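Local coordinates for type II restriction enzyme MUNI (Mycoplasma, PDB 1D02), which recognises the double-stranded DNA sequence 5'-CAATTG-3' as a homodimer and cleaves it after the first C, leaving 5'-phosphate ends, at residues D[60-63]-D[64-68]. The protein carries 1 engineered substitution. Numbering follows the deposited sequence.
Sequences DDVI and KEIFN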
loop_
_atom_site.group_PDB
_atom_site.type_symbol
_atom_site.label_atom_id
_atom_site.label_comp_id
_atom_site.label_asym_id
_atom_site.label_seq_id
_atom_site.Cartn_x
_atom_site.Cartn_y
_atom_site.Cartn_z
ATOM N N ASP D 60 -22.930 -6.347 -13.801
ATOM C CA ASP D 60 -24.234 -6.732 -13.264
ATOM C C ASP D 60 -24.106 -7.897 -12.288
ATOM O O ASP D 60 -24.802 -7.919 -11.275
ATOM C CB ASP D 60 -25.205 -7.172 -14.376
ATOM C CG ASP D 60 -25.906 -6.012 -15.071
ATOM O OD1 ASP D 60 -25.800 -4.844 -14.634
ATOM O OD2 ASP D 60 -26.591 -6.285 -16.083
ATOM N N ASP D 61 -23.234 -8.857 -12.594
ATOM C CA ASP D 61 -23.093 -10.013 -11.717
ATOM C C ASP D 61 -22.388 -9.710 -10.400
ATOM O O ASP D 61 -22.358 -10.561 -9.505
ATOM C CB ASP D 61 -22.445 -11.208 -12.438
ATOM C CG ASP D 61 -21.039 -10.940 -12.917
ATOM O OD1 ASP D 61 -20.489 -9.848 -12.676
ATOM O OD2 ASP D 61 -20.471 -11.862 -13.556
ATOM N N VAL D 62 -21.822 -8.511 -10.274
ATOM C CA VAL D 62 -21.221 -8.127 -9.009
ATOM C C VAL D 62 -22.294 -7.336 -8.259
ATOM O O VAL D 62 -22.512 -7.532 -7.059
ATOM C CB VAL D 62 -19.950 -7.253 -9.187
ATOM C CG1 VAL D 62 -19.590 -6.560 -7.861
ATOM C CG2 VAL D 62 -18.770 -8.151 -9.625
ATOM N N ILE D 63 -22.989 -6.454 -8.974
ATOM C CA ILE D 63 -24.064 -5.683 -8.357
ATOM C C ILE D 63 -25.026 -6.627 -7.650
ATOM O O ILE D 63 -25.457 -6.373 -6.527
ATOM C CB ILE D 63 -24.848 -4.888 -9.434
ATOM C CG1 ILE D 63 -23.935 -3.831 -10.052
ATOM C CG2 ILE D 63 -26.080 -4.253 -8.833
ATOM C CD1 ILE D 63 -23.572 -2.708 -9.095
ATOM N N LYS D 64 -25.367 -7.723 -8.316
ATOM C CA LYS D 64 -26.295 -8.679 -7.732
ATOM C C LYS D 64 -25.823 -9.280 -6.405
ATOM O O LYS D 64 -26.652 -9.665 -5.577
ATOM C CB LYS D 64 -26.584 -9.801 -8.739
ATOM C CG LYS D 64 -27.611 -10.807 -8.250
ATOM C CD LYS D 64 -28.105 -11.725 -9.364
ATOM C CE LYS D 64 -29.236 -12.624 -8.855
ATOM N NZ LYS D 64 -29.868 -13.411 -9.953
ATOM N N GLU D 65 -24.512 -9.328 -6.182
ATOM C CA GLU D 65 -23.987 -9.930 -4.960
ATOM C C GLU D 65 -23.615 -8.969 -3.832
ATOM O O GLU D 65 -23.194 -9.418 -2.755
ATOM C CB GLU D 65 -22.760 -10.781 -5.290
ATOM C CG GLU D 65 -22.964 -11.814 -6.397
ATOM C CD GLU D 65 -24.119 -12.761 -6.130
ATOM O OE1 GLU D 65 -24.312 -13.164 -4.960
ATOM O OE2 GLU D 65 -24.833 -13.115 -7.095
ATOM N N ILE D 66 -23.752 -7.663 -4.041
ATOM C CA ILE D 66 -23.362 -6.736 -2.987
ATOM C C ILE D 66 -24.551 -5.984 -2.419
ATOM O O ILE D 66 -25.684 -6.156 -2.879
ATOM C CB ILE D 66 -22.342 -5.673 -3.485
ATOM C CG1 ILE D 66 -22.987 -4.728 -4.501
ATOM C CG2 ILE D 66 -21.143 -6.361 -4.108
ATOM C CD1 ILE D 66 -22.139 -3.468 -4.782
ATOM N N PHE D 67 -24.290 -5.171 -1.401
ATOM C CA PHE D 67 -25.338 -4.346 -0.803
ATOM C C PHE D 67 -25.404 -3.084 -1.656
ATOM O O PHE D 67 -24.379 -2.429 -1.871
ATOM C CB PHE D 67 -24.979 -3.978 0.638
ATOM C CG PHE D 67 -25.809 -2.854 1.196
ATOM C CD1 PHE D 67 -27.204 -2.918 1.152
ATOM C CD2 PHE D 67 -25.206 -1.745 1.793
ATOM C CE1 PHE D 67 -27.980 -1.891 1.701
ATOM C CE2 PHE D 67 -25.974 -0.714 2.346
ATOM C CZ PHE D 67 -27.370 -0.791 2.299
ATOM N N ASN D 68 -26.599 -2.747 -2.141
ATOM C CA ASN D 68 -26.787 -1.565 -2.974
ATOM C C ASN D 68 -27.705 -0.565 -2.270
ATOM O O ASN D 68 -28.918 -0.633 -2.385
ATOM C CB ASN D 68 -27.375 -1.985 -4.321
ATOM C CG ASN D 68 -26.415 -2.854 -5.118
ATOM O OD1 ASN D 68 -25.401 -2.369 -5.639
ATOM N ND2 ASN D 68 -26.719 -4.143 -5.201
HETATM O O HOH W 1 -24.035 -12.901 -9.561
#
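Ile-63 and Asn-68 meet in a local contact at the C-terminal end of the short helix 60-63, where the chain enters a type I beta turn from Ile-63 to Ile-66, on an extension, its centre about 34 Å from that of the chain. Lys-64 N donates to Asp-60 O at 3.0 Å, holding the single turn of helix, after which Glu-65 N donates to Val-62 O, well above the carbonyl plane. The Glu-65 chain, bent at chi2 (-56°), has CG 3.4 Å from Asp-61 O, and a water donates both to that oxygen and to Glu-65 OE2 (2.6 Å from the latter). Val-62 CG1 packs on Ile-66 CG2 at 4.1 Å. The turn also faces the other half of the homodimer: Glu-65 O accepts a hydrogen bond from Arg-158 NE of the second subunit, and Phe-67 meets Trp-105 of that subunit edge-to-face. The Asn-68 and Ile-63 side chains cross at about a right angle, with Asn-68 OD1 3.8 Å from Ile-63 CG2. Two donors grip Ile-63 O from opposite faces of its plane: Ile-66 N, closing the turn at 3.3 Å, and Asn-68 ND2 at 2.9 Å, with the oxygen almost exactly in the asparagine's amide plane.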